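Local coordinates for protein mevalonate diphosphate decarboxylase (Legionella pneumophila, PDB 3LTO) that probably catalyses the ATP-dependent decarboxylation of mevalonate diphosphate to isopentenyl diphosphate in isoprenoid biosynthesis, at residues A12-M17 against K217-A222; S30-T35 against I169-K174; E210-N215 against W236-D241; V280-D283 against N287-L290. All blocks are in the same frame, centred on the assembly; numbering follows the deposited sequence.

Contact 1 (A12-M17 against K217-A222). With SO4 (sulfate ion), chain C; SO4 (sulfate ion), chain D.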
loop_
_atom_site.group_PDB
_atom_site.type_symbol
_atom_site.label_atom_id
_atom_site.label_comp_id
_atom_site.label_asym_id
_atom_site.label_seq_id
_atom_site.Cartn_x
_atom_site.Cartn_y
_atom_site.Cartn_z
ATOM N N ALA A 12 8.767 -17.040 6.041
ATOM C CA ALA A 12 7.389 -16.922 5.595
ATOM C C ALA A 12 6.554 -18.200 5.660
ATOM O O ALA A 12 6.987 -19.264 5.219
ATOM C CB ALA A 12 7.371 -16.362 4.170
ATOM N N LEU A 13 5.357 -18.078 6.231
ATOM C CA LEU A 13 4.401 -19.183 6.323
ATOM C C LEU A 13 3.557 -19.129 5.034
ATOM O O LEU A 13 3.173 -20.167 4.482
ATOM C CB LEU A 13 3.522 -19.025 7.571
ATOM C CG LEU A 13 4.088 -19.584 8.887
ATOM C CD1 LEU A 13 5.523 -19.147 9.059
ATOM C CD2 LEU A 13 3.246 -19.126 10.066
ATOM N N ILE A 14 3.268 -17.906 4.577
ATOM C CA ILE A 14 2.545 -17.662 3.321
ATOM C C ILE A 14 3.624 -16.967 2.472
ATOM O O ILE A 14 4.188 -15.951 2.887
ATOM C CB ILE A 14 1.336 -16.720 3.517
ATOM C CG1 ILE A 14 0.334 -17.348 4.496
ATOM C CG2 ILE A 14 0.659 -16.461 2.172
ATOM C CD1 ILE A 14 -0.318 -18.631 3.986
ATOM N N LYS A 15 3.909 -17.507 1.292
ATOM C CA LYS A 15 4.987 -16.981 0.450
ATOM C C LYS A 15 4.713 -15.809 -0.486
ATOM O O LYS A 15 3.719 -15.783 -1.197
ATOM C CB LYS A 15 5.571 -18.111 -0.412
ATOM C CG LYS A 15 5.778 -19.455 0.283
ATOM C CD LYS A 15 6.826 -19.381 1.368
ATOM C CE LYS A 15 7.097 -20.760 1.955
ATOM N NZ LYS A 15 8.091 -20.709 3.070
ATOM N N TYR A 16 5.637 -14.854 -0.491
ATOM C CA TYR A 16 5.579 -13.707 -1.383
ATOM C C TYR A 16 6.090 -14.255 -2.712
ATOM O O TYR A 16 5.460 -14.100 -3.749
ATOM C CB TYR A 16 6.501 -12.597 -0.873
ATOM C CG TYR A 16 6.983 -11.648 -1.950
ATOM C CD1 TYR A 16 6.090 -11.036 -2.834
ATOM C CD2 TYR A 16 8.340 -11.357 -2.078
ATOM C CE1 TYR A 16 6.545 -10.161 -3.818
ATOM C CE2 TYR A 16 8.802 -10.488 -3.048
ATOM C CZ TYR A 16 7.906 -9.894 -3.920
ATOM O OH TYR A 16 8.391 -9.064 -4.902
HETATM N N MSE A 17 7.252 -14.895 -2.654
HETATM C CA MSE A 17 7.875 -15.539 -3.809
HETATM C C MSE A 17 8.338 -14.627 -4.944
HETATM O O MSE A 17 8.598 -15.090 -6.053
HETATM C CB MSE A 17 6.925 -16.600 -4.377
HETATM C CG MSE A 17 7.628 -17.716 -5.114
HETATM SE SE MSE A 17 6.372 -18.920 -5.969
HETATM C CE MSE A 17 5.152 -19.104 -4.507
ATOM N N LYS A 217 -6.136 -16.572 4.507
ATOM C CA LYS A 217 -7.392 -16.407 5.224
ATOM C C LYS A 217 -7.578 -17.579 6.177
ATOM O O LYS A 217 -7.985 -17.395 7.321
ATOM C CB LYS A 217 -8.576 -16.348 4.251
ATOM C CG LYS A 217 -9.933 -16.444 4.950
ATOM C CD LYS A 217 -11.083 -16.644 3.965
ATOM C CE LYS A 217 -11.550 -15.331 3.367
ATOM N NZ LYS A 217 -12.212 -14.455 4.381
ATOM N N LEU A 218 -7.271 -18.786 5.708
ATOM C CA LEU A 218 -7.413 -19.975 6.547
ATOM C C LEU A 218 -6.403 -19.962 7.694
ATOM O O LEU A 218 -6.744 -20.242 8.845
ATOM C CB LEU A 218 -7.231 -21.247 5.708
ATOM C CG LEU A 218 -8.316 -21.536 4.663
ATOM C CD1 LEU A 218 -7.923 -22.744 3.828
ATOM C CD2 LEU A 218 -9.641 -21.785 5.364
ATOM N N LEU A 219 -5.160 -19.627 7.370
ATOM C CA LEU A 219 -4.099 -19.578 8.367
ATOM C C LEU A 219 -4.420 -18.571 9.477
ATOM O O LEU A 219 -4.324 -18.891 10.667
ATOM C CB LEU A 219 -2.779 -19.209 7.694
ATOM C CG LEU A 219 -1.542 -19.236 8.587
ATOM C CD1 LEU A 219 -1.409 -20.613 9.255
ATOM C CD2 LEU A 219 -0.306 -18.912 7.749
ATOM N N LEU A 220 -4.798 -17.356 9.089
ATOM C CA LEU A 220 -5.133 -16.327 10.068
ATOM C C LEU A 220 -6.248 -16.823 10.986
ATOM O O LEU A 220 -6.204 -16.602 12.195
ATOM C CB LEU A 220 -5.553 -15.037 9.358
ATOM C CG LEU A 220 -4.587 -13.843 9.356
ATOM C CD1 LEU A 220 -3.165 -14.299 9.527
ATOM C CD2 LEU A 220 -4.754 -13.057 8.059
ATOM N N ASN A 221 -7.240 -17.502 10.412
ATOM C CA ASN A 221 -8.339 -18.046 11.204
ATOM C C ASN A 221 -7.810 -19.141 12.122
ATOM O O ASN A 221 -8.315 -19.331 13.226
ATOM C CB ASN A 221 -9.441 -18.632 10.309
ATOM C CG ASN A 221 -10.289 -17.561 9.639
ATOM O OD1 ASN A 221 -10.691 -16.580 10.274
ATOM N ND2 ASN A 221 -10.578 -17.752 8.356
ATOM N N ALA A 222 -6.795 -19.866 11.659
ATOM C CA ALA A 222 -6.201 -20.938 12.458
ATOM C C ALA A 222 -5.531 -20.313 13.675
ATOM O O ALA A 222 -5.686 -20.798 14.796
ATOM C CB ALA A 222 -5.178 -21.719 11.633
HETATM S S SO4 C . 9.183 -15.290 0.681
HETATM O O1 SO4 C . 7.812 -15.028 1.151
HETATM O O2 SO4 C . 10.072 -14.290 1.282
HETATM O O3 SO4 C . 9.578 -16.642 1.101
HETATM O O4 SO4 C . 9.278 -15.194 -0.780
HETATM S S SO4 D . 12.003 -8.965 -5.232
HETATM O O1 SO4 D . 10.846 -8.116 -4.916
HETATM O O2 SO4 D . 13.098 -8.700 -4.286
HETATM O O3 SO4 D . 11.609 -10.380 -5.134
HETATM O O4 SO4 D . 12.460 -8.683 -6.605
#
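Two consecutive residues, L13 and I14, both turn their side chains toward the same helix and share one methyl group, CD2 of L219. The two residues form a classic beta bulge opposite L32 of strand 31-47, in a fold belonging to the GHMP kinase superfamily; the chain turns a corner at L13, at the end of strand 2-12. L219 carries CG on the side away from its own backbone N (chi1 -175°), which brings CD2 out from helix 208-224 to the bulge. There the methyl lies 3.8 Å from CB of L13 and 3.7 Å from CG1 of I14. I14 and L219 slide past one another in opposite senses, and CD1 of I14 also comes within 3.8 Å of L219 CD2. The meeting is wholly apolar and buried, though small. F223 and L216 of the same helix continue the packing around L13 and I14, respectively, while C235 of helix 228-247 also meets L13.

Beyond the bulge the loop becomes an anion site, occupied here by sulfates that probably came from the crystallisation liquor. The backbone of Y16 and selenomethionine M17 holds one of them: Y16 N gives an almost straight bond (176°) to O1 at 2.7 Å, and M17 N reaches O4 at 2.8 Å. R152, S149, R144, G148 and K20 supply further bonds to the two sulfates. The Y16 side chain extends to the second ion, whose O1 sits in the plane of the ring, at its edge, 2.6 Å from the phenol OH.

Contact 2 (S30-T35 against I169-K174)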
loop_
_atom_site.group_PDB
_atom_site.type_symbol
_atom_site.label_atom_id
_atom_site.label_comp_id
_atom_site.label_asym_id
_atom_site.label_seq_id
_atom_site.Cartn_x
_atom_site.Cartn_y
_atom_site.Cartn_z
ATOM N N SER A 30 -0.375 -11.200 -0.548
ATOM C CA SER A 30 0.202 -10.868 0.733
ATOM C C SER A 30 1.133 -11.989 1.166
ATOM O O SER A 30 1.133 -13.085 0.584
ATOM C CB SER A 30 -0.900 -10.690 1.775
ATOM O OG SER A 30 -1.761 -9.626 1.420
ATOM N N SER A 31 1.926 -11.701 2.191
ATOM C CA SER A 31 2.850 -12.674 2.750
ATOM C C SER A 31 2.898 -12.503 4.265
ATOM O O SER A 31 2.727 -11.395 4.781
ATOM C CB SER A 31 4.245 -12.511 2.131
ATOM O OG SER A 31 4.769 -11.203 2.323
ATOM N N LEU A 32 3.105 -13.611 4.972
ATOM C CA LEU A 32 3.172 -13.627 6.432
ATOM C C LEU A 32 4.415 -14.394 6.887
ATOM O O LEU A 32 4.627 -15.540 6.477
ATOM C CB LEU A 32 1.928 -14.309 7.008
ATOM C CG LEU A 32 1.911 -14.511 8.521
ATOM C CD1 LEU A 32 1.499 -13.226 9.204
ATOM C CD2 LEU A 32 0.944 -15.609 8.872
ATOM N N SER A 33 5.226 -13.778 7.744
ATOM C CA SER A 33 6.435 -14.439 8.205
ATOM C C SER A 33 6.703 -14.279 9.695
ATOM O O SER A 33 6.173 -13.377 10.346
ATOM C CB SER A 33 7.642 -13.920 7.417
ATOM O OG SER A 33 7.812 -12.527 7.623
ATOM N N TYR A 34 7.529 -15.177 10.223
ATOM C CA TYR A 34 7.914 -15.143 11.624
ATOM C C TYR A 34 9.303 -14.517 11.661
ATOM O O TYR A 34 10.168 -14.885 10.867
ATOM C CB TYR A 34 7.986 -16.554 12.199
ATOM C CG TYR A 34 8.311 -16.574 13.680
ATOM C CD1 TYR A 34 7.467 -15.959 14.603
ATOM C CD2 TYR A 34 9.472 -17.183 14.155
ATOM C CE1 TYR A 34 7.771 -15.945 15.960
ATOM C CE2 TYR A 34 9.784 -17.172 15.514
ATOM C CZ TYR A 34 8.929 -16.551 16.407
ATOM O OH TYR A 34 9.234 -16.524 17.750
ATOM N N THR A 35 9.523 -13.574 12.568
ATOM C CA THR A 35 10.825 -12.931 12.650
ATOM C C THR A 35 11.764 -13.767 13.523
ATOM O O THR A 35 11.505 -13.978 14.701
ATOM C CB THR A 35 10.688 -11.486 13.199
ATOM O OG1 THR A 35 9.723 -10.768 12.415
ATOM C CG2 THR A 35 12.019 -10.748 13.109
ATOM N N ILE A 169 1.846 -8.021 13.051
ATOM C CA ILE A 169 0.480 -8.460 13.312
ATOM C C ILE A 169 0.497 -9.234 14.630
ATOM O O ILE A 169 1.361 -10.084 14.852
ATOM C CB ILE A 169 -0.068 -9.345 12.154
ATOM C CG1 ILE A 169 -1.518 -9.747 12.438
ATOM C CG2 ILE A 169 0.788 -10.587 11.980
ATOM C CD1 ILE A 169 -2.158 -10.546 11.312
ATOM N N ASP A 170 -0.451 -8.926 15.506
ATOM C CA ASP A 170 -0.526 -9.565 16.814
ATOM C C ASP A 170 -1.166 -10.944 16.771
ATOM O O ASP A 170 -2.389 -11.078 16.837
ATOM C CB ASP A 170 -1.286 -8.656 17.786
ATOM C CG ASP A 170 -1.404 -9.247 19.181
ATOM O OD1 ASP A 170 -0.380 -9.705 19.736
ATOM O OD2 ASP A 170 -2.524 -9.240 19.731
ATOM N N LEU A 171 -0.326 -11.968 16.650
ATOM C CA LEU A 171 -0.797 -13.342 16.605
ATOM C C LEU A 171 -0.498 -14.043 17.927
ATOM O O LEU A 171 0.452 -13.696 18.623
ATOM C CB LEU A 171 -0.158 -14.084 15.426
ATOM C CG LEU A 171 -0.585 -13.527 14.060
ATOM C CD1 LEU A 171 0.116 -14.274 12.946
ATOM C CD2 LEU A 171 -2.095 -13.642 13.904
ATOM N N PRO A 172 -1.322 -15.039 18.285
ATOM C CA PRO A 172 -1.280 -15.870 19.493
ATOM C C PRO A 172 0.025 -16.555 19.906
ATOM O O PRO A 172 0.226 -16.819 21.090
ATOM C CB PRO A 172 -2.383 -16.894 19.240
ATOM C CG PRO A 172 -3.350 -16.145 18.404
ATOM C CD PRO A 172 -2.448 -15.449 17.428
ATOM N N TYR A 173 0.903 -16.859 18.955
ATOM C CA TYR A 173 2.146 -17.547 19.292
ATOM C C TYR A 173 3.385 -16.657 19.243
ATOM O O TYR A 173 3.519 -15.811 18.366
ATOM C CB TYR A 173 2.327 -18.751 18.367
ATOM C CG TYR A 173 1.187 -19.736 18.457
ATOM C CD1 TYR A 173 1.056 -20.587 19.556
ATOM C CD2 TYR A 173 0.220 -19.803 17.455
ATOM C CE1 TYR A 173 -0.011 -21.481 19.655
ATOM C CE2 TYR A 173 -0.854 -20.694 17.545
ATOM C CZ TYR A 173 -0.961 -21.527 18.646
ATOM O OH TYR A 173 -2.013 -22.409 18.736
ATOM N N LYS A 174 4.286 -16.860 20.199
ATOM C CA LYS A 174 5.518 -16.082 20.294
ATOM C C LYS A 174 6.600 -16.970 20.914
ATOM O O LYS A 174 6.300 -18.002 21.511
ATOM C CB LYS A 174 5.288 -14.849 21.177
ATOM C CG LYS A 174 4.086 -13.994 20.755
ATOM C CD LYS A 174 3.639 -13.050 21.870
ATOM C CE LYS A 174 2.401 -12.242 21.464
ATOM N NZ LYS A 174 1.211 -13.103 21.189
#
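L32 lays its CD1 methyl against two side chains of the 169-174 loop at once. I169 crosses it at about a right angle, its CG2 branch 3.9 Å from L32 CD1, whereas L171 comes at it tip to tip, CD1 to CD1 at 4.1 Å. The first torsion of L32 (chi1 175°, CG opposite the backbone N) extends the branch toward the loop. L219 of helix 208-224 also packs on L32, and W158 of the neighbouring strand touches both I169 and L171, so the small three-residue cluster is part of a larger apolar layer between sheet and helix.

The strand belongs to the mixed sheet of the N-terminal half of this GHMP-type fold. The loop leaves strand 165-168 of that sheet and leads into strand 177-182 of the antiparallel C-terminal sheet, so the contact packs the linking chain back over the sheet it has just left.

Further along, Y34 reaches to the far end of the loop, and its ring also meets that of W158. Y34 OH comes within 4.1 Å of K174 C. Its polar partner is the backbone N of L176, to which it is hydrogen-bonded. K174 folds back on its own loop instead: NZ donates to L171 O at 2.7 Å, arriving 25° out of the carbonyl plane.

Contact 3 (E210-N215 against W236-D241)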
loop_
_atom_site.group_PDB
_atom_site.type_symbol
_atom_site.label_atom_id
_atom_site.label_comp_id
_atom_site.label_asym_id
_atom_site.label_seq_id
_atom_site.Cartn_x
_atom_site.Cartn_y
_atom_site.Cartn_z
ATOM N N GLU A 210 -4.013 -16.588 -5.989
ATOM C CA GLU A 210 -5.362 -16.873 -5.501
ATOM C C GLU A 210 -5.274 -17.889 -4.370
ATOM O O GLU A 210 -5.926 -17.740 -3.339
ATOM C CB GLU A 210 -6.240 -17.437 -6.619
ATOM C CG GLU A 210 -6.806 -16.396 -7.565
ATOM C CD GLU A 210 -7.087 -16.962 -8.947
ATOM O OE1 GLU A 210 -7.651 -18.072 -9.040
ATOM O OE2 GLU A 210 -6.747 -16.291 -9.941
ATOM N N ARG A 211 -4.469 -18.927 -4.571
ATOM C CA ARG A 211 -4.303 -19.960 -3.552
ATOM C C ARG A 211 -3.637 -19.404 -2.288
ATOM O O ARG A 211 -4.030 -19.742 -1.166
ATOM C CB ARG A 211 -3.471 -21.127 -4.103
ATOM C CG ARG A 211 -4.148 -21.901 -5.230
ATOM C CD ARG A 211 -3.446 -23.233 -5.488
ATOM N NE ARG A 211 -2.085 -23.062 -5.993
ATOM C CZ ARG A 211 -1.782 -22.651 -7.220
ATOM N NH1 ARG A 211 -2.749 -22.367 -8.076
ATOM N NH2 ARG A 211 -0.513 -22.539 -7.597
ATOM N N ALA A 212 -2.633 -18.549 -2.474
ATOM C CA ALA A 212 -1.914 -17.947 -1.354
ATOM C C ALA A 212 -2.843 -17.107 -0.482
ATOM O O ALA A 212 -2.741 -17.124 0.749
ATOM C CB ALA A 212 -0.766 -17.080 -1.870
ATOM N N GLU A 213 -3.736 -16.356 -1.122
ATOM C CA GLU A 213 -4.680 -15.516 -0.390
ATOM C C GLU A 213 -5.671 -16.406 0.344
ATOM O O GLU A 213 -6.021 -16.141 1.494
ATOM C CB GLU A 213 -5.430 -14.581 -1.346
ATOM C CG GLU A 213 -4.604 -13.420 -1.901
ATOM C CD GLU A 213 -4.131 -12.450 -0.820
ATOM O OE1 GLU A 213 -4.855 -12.266 0.181
ATOM O OE2 GLU A 213 -3.044 -11.855 -0.979
ATOM N N ALA A 214 -6.117 -17.466 -0.327
ATOM C CA ALA A 214 -7.063 -18.399 0.273
ATOM C C ALA A 214 -6.415 -19.093 1.473
ATOM O O ALA A 214 -7.076 -19.355 2.478
ATOM C CB ALA A 214 -7.512 -19.443 -0.762
ATOM N N ASN A 215 -5.124 -19.393 1.365
ATOM C CA ASN A 215 -4.417 -20.047 2.460
ATOM C C ASN A 215 -4.182 -19.086 3.611
ATOM O O ASN A 215 -4.191 -19.488 4.774
ATOM C CB ASN A 215 -3.075 -20.603 1.987
ATOM C CG ASN A 215 -3.236 -21.751 1.020
ATOM O OD1 ASN A 215 -4.200 -22.513 1.104
ATOM N ND2 ASN A 215 -2.283 -21.896 0.104
ATOM N N TRP A 236 1.880 -26.520 5.261
ATOM C CA TRP A 236 2.360 -27.680 4.521
ATOM C C TRP A 236 1.918 -27.528 3.066
ATOM O O TRP A 236 2.722 -27.621 2.135
ATOM C CB TRP A 236 1.764 -28.949 5.140
ATOM C CG TRP A 236 2.278 -30.265 4.611
ATOM C CD1 TRP A 236 1.724 -31.027 3.620
ATOM C CD2 TRP A 236 3.401 -31.010 5.107
ATOM N NE1 TRP A 236 2.425 -32.200 3.474
ATOM C CE2 TRP A 236 3.459 -32.214 4.374
ATOM C CE3 TRP A 236 4.362 -30.772 6.101
ATOM C CZ2 TRP A 236 4.442 -33.185 4.604
ATOM C CZ3 TRP A 236 5.340 -31.736 6.331
ATOM C CH2 TRP A 236 5.371 -32.931 5.584
ATOM N N HIS A 237 0.625 -27.281 2.887
ATOM C CA HIS A 237 0.051 -27.106 1.561
ATOM C C HIS A 237 0.707 -25.932 0.846
ATOM O O HIS A 237 1.012 -26.011 -0.343
ATOM C CB HIS A 237 -1.463 -26.885 1.678
ATOM C CG HIS A 237 -2.210 -28.085 2.175
ATOM N ND1 HIS A 237 -3.474 -28.003 2.718
ATOM C CD2 HIS A 237 -1.871 -29.395 2.206
ATOM C CE1 HIS A 237 -3.880 -29.213 3.065
ATOM N NE2 HIS A 237 -2.925 -30.075 2.764
ATOM N N GLU A 238 0.938 -24.852 1.584
ATOM C CA GLU A 238 1.555 -23.658 1.025
ATOM C C GLU A 238 2.959 -23.878 0.429
ATOM O O GLU A 238 3.189 -23.547 -0.736
ATOM C CB GLU A 238 1.587 -22.553 2.089
ATOM C CG GLU A 238 2.382 -21.303 1.708
ATOM C CD GLU A 238 1.666 -20.390 0.718
ATOM O OE1 GLU A 238 0.581 -20.752 0.216
ATOM O OE2 GLU A 238 2.202 -19.296 0.444
ATOM N N PHE A 239 3.894 -24.446 1.192
ATOM C CA PHE A 239 5.235 -24.630 0.637
ATOM C C PHE A 239 5.296 -25.703 -0.448
ATOM O O PHE A 239 6.087 -25.605 -1.386
ATOM C CB PHE A 239 6.275 -24.886 1.750
ATOM C CG PHE A 239 6.366 -26.316 2.223
ATOM C CD1 PHE A 239 7.151 -27.246 1.549
ATOM C CD2 PHE A 239 5.708 -26.714 3.381
ATOM C CE1 PHE A 239 7.284 -28.553 2.021
ATOM C CE2 PHE A 239 5.829 -28.017 3.863
ATOM C CZ PHE A 239 6.622 -28.940 3.181
ATOM N N LEU A 240 4.448 -26.717 -0.346
ATOM C CA LEU A 240 4.435 -27.759 -1.365
ATOM C C LEU A 240 3.908 -27.172 -2.678
ATOM O O LEU A 240 4.339 -27.561 -3.766
ATOM C CB LEU A 240 3.585 -28.951 -0.915
ATOM C CG LEU A 240 4.233 -29.803 0.186
ATOM C CD1 LEU A 240 3.316 -30.957 0.586
ATOM C CD2 LEU A 240 5.560 -30.341 -0.321
ATOM N N ASP A 241 2.998 -26.212 -2.565
ATOM C CA ASP A 241 2.430 -25.538 -3.731
ATOM C C ASP A 241 3.580 -24.895 -4.487
ATOM O O ASP A 241 3.802 -25.158 -5.671
ATOM C CB ASP A 241 1.458 -24.448 -3.276
ATOM C CG ASP A 241 0.770 -23.743 -4.437
ATOM O OD1 ASP A 241 1.173 -23.930 -5.603
ATOM O OD2 ASP A 241 -0.183 -22.989 -4.178
HETATM O O HOH W 1 -1.627 -24.204 -1.984
#
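E238 is the first residue of 236-241 to grip helix 208-224. Its chain, bent at chi2 (76°), swings the carboxylate across to N215, whose ND2 donates to OE1 at 3.1 Å, nearly in line with the C-O bond. Amide and carboxylate stand almost perpendicular, 88° between planes. A212 lies close by, its CB 4.4 Å from E238 OE2; that second oxygen is taken by R208 in a salt bridge and by the backbone N of K15.

One turn on, D241 forms a side-on, two-nitrogen salt bridge with R211, hydrogen-bonded from NE to OD2 at 2.6 Å and from NH2 to OD1 at 3.0 Å. Both oxygens lie near the guanidinium plane, but the two flat groups are twisted 40° apart. R208 reaches OD2 as well, so the charged form of D241 is probably favoured. A water joins the two grips, accepting from N215 ND2 (3.2 Å) and donating to D241 OD2 (2.9 Å).

The two helices run antiparallel, 10.5 Å between the axes of these segments, as a helical hairpin of the C-terminal half whose interface is polar at this level. W236 and F239 pack on strand 279-281, and W236 also meets helix 258-274.

Contact 4 (V280-D283 against N287-L290)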
loop_
_atom_site.group_PDB
_atom_site.type_symbol
_atom_site.label_atom_id
_atom_site.label_comp_id
_atom_site.label_asym_id
_atom_site.label_seq_id
_atom_site.Cartn_x
_atom_site.Cartn_y
_atom_site.Cartn_z
ATOM N N VAL A 280 5.799 -26.801 9.569
ATOM C CA VAL A 280 6.877 -26.996 8.612
ATOM C C VAL A 280 6.760 -26.143 7.358
ATOM O O VAL A 280 5.668 -25.957 6.824
ATOM C CB VAL A 280 6.941 -28.489 8.187
ATOM C CG1 VAL A 280 8.139 -28.736 7.278
ATOM C CG2 VAL A 280 7.006 -29.372 9.428
ATOM N N THR A 281 7.897 -25.625 6.900
ATOM C CA THR A 281 7.943 -24.816 5.689
ATOM C C THR A 281 9.283 -24.977 5.019
ATOM O O THR A 281 10.246 -25.444 5.628
ATOM C CB THR A 281 7.815 -23.312 5.943
ATOM O OG1 THR A 281 7.160 -23.076 7.189
ATOM C CG2 THR A 281 7.026 -22.683 4.842
HETATM N N MSE A 282 9.318 -24.547 3.762
HETATM C CA MSE A 282 10.501 -24.572 2.931
HETATM C C MSE A 282 10.477 -23.353 2.018
HETATM O O MSE A 282 9.411 -22.917 1.588
HETATM C CB MSE A 282 10.521 -25.800 2.034
HETATM C CG MSE A 282 10.550 -27.140 2.726
HETATM SE SE MSE A 282 10.850 -28.527 1.400
HETATM C CE MSE A 282 12.786 -28.421 1.290
ATOM N N ASP A 283 11.653 -22.811 1.723
ATOM C CA ASP A 283 11.762 -21.683 0.804
ATOM C C ASP A 283 12.305 -22.248 -0.503
ATOM O O ASP A 283 12.312 -23.461 -0.692
ATOM C CB ASP A 283 12.714 -20.626 1.357
ATOM C CG ASP A 283 12.138 -19.907 2.554
ATOM O OD1 ASP A 283 10.929 -19.568 2.511
ATOM O OD2 ASP A 283 12.891 -19.675 3.527
ATOM N N ASN A 287 16.832 -26.832 2.453
ATOM C CA ASN A 287 16.590 -26.964 3.890
ATOM C C ASN A 287 15.114 -27.062 4.270
ATOM O O ASN A 287 14.245 -26.553 3.571
ATOM C CB ASN A 287 17.219 -25.789 4.656
ATOM C CG ASN A 287 18.741 -25.746 4.539
ATOM O OD1 ASN A 287 19.394 -26.761 4.279
ATOM N ND2 ASN A 287 19.311 -24.565 4.756
ATOM N N VAL A 288 14.840 -27.718 5.390
ATOM C CA VAL A 288 13.477 -27.855 5.874
ATOM C C VAL A 288 13.395 -27.182 7.237
ATOM O O VAL A 288 14.176 -27.496 8.135
ATOM C CB VAL A 288 13.062 -29.340 6.006
ATOM C CG1 VAL A 288 11.687 -29.439 6.649
ATOM C CG2 VAL A 288 13.038 -30.000 4.627
ATOM N N HIS A 289 12.451 -26.257 7.379
ATOM C CA HIS A 289 12.278 -25.524 8.624
ATOM C C HIS A 289 11.189 -26.070 9.529
ATOM O O HIS A 289 10.073 -26.376 9.100
ATOM C CB HIS A 289 11.983 -24.048 8.336
ATOM C CG HIS A 289 13.087 -23.346 7.611
ATOM N ND1 HIS A 289 13.915 -22.430 8.223
ATOM C CD2 HIS A 289 13.537 -23.470 6.341
ATOM C CE1 HIS A 289 14.829 -22.022 7.361
ATOM N NE2 HIS A 289 14.622 -22.638 6.213
ATOM N N LEU A 290 11.539 -26.184 10.801
ATOM C CA LEU A 290 10.616 -26.648 11.812
ATOM C C LEU A 290 10.345 -25.487 12.765
ATOM O O LEU A 290 11.250 -24.726 13.100
ATOM C CB LEU A 290 11.217 -27.812 12.602
ATOM C CG LEU A 290 11.662 -29.084 11.874
ATOM C CD1 LEU A 290 12.015 -30.141 12.917
ATOM C CD2 LEU A 290 10.536 -29.594 10.964
HETATM O O HOH W 2 14.113 -24.288 1.923
#
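Two backbone hydrogen bonds tie T281 to H289, a hydrogen-bonded antiparallel pair: T281 N donates to H289 O at 3.2 Å, and H289 N to T281 O at 2.9 Å. H289 O takes a further, weaker contact from the CA-H of V280, 3.3 Å away, so the carbonyl is held from two neighbouring residues.

Apolar packing gathers on the face of V280 and L290, the non-hydrogen-bonded pair. CG2 of V280 and CD2 of L290 lie side by side at 3.9 Å. The other branch of V280, CG1, reaches across to V288 CG1 at 3.7 Å. V288 turns its CG2 to selenomethionine M282, whose chain bends at its last torsion and brings CE to 3.7 Å from it. I267 and T260 of helix 258-274 close over this group.

These pairs form a beta hairpin, its strand 279-281 lying at the edge of the antiparallel C-terminal sheet and its strand 288-292 paired on the far side with strand 177-182. On the face of T281 the imidazole of H289 presents its edge to T281 O and meets H178, the two rings nearly parallel.

Water-mediated contact spans the turn end: one water accepts from D283 N at 2.9 Å and lies 2.8 Å from N287 O, to which it may donate. The N287 amide itself points elsewhere, ND2 bonded to S105 O and OD1 to I183 N.

Contacts 1 and 3 share helix 208-224, their centres 7 Å apart, and the K15 N to E238 OE2 bond (2.6 Å) ties them. Probable hydrogen bonds join contact 2 to contact 1, L13 N to L32 O (2.7 Å), and to contact 3, S30 N to E213 OE2 (2.8 Å). F239 carries contact 3 onto contact 4, its CD1 3.6 Å from M282 CG. Contacts 2 and 4 stay apart, nearest atoms about 8 Å. Contacts 1 and 4 line the sulfate-marked region: the D283 side chain is about 4 Å from a sulfate, and K15 NZ approaches D283 OD1, though its modelled position is doubtful. The site probably corresponds to a phosphate-binding pocket.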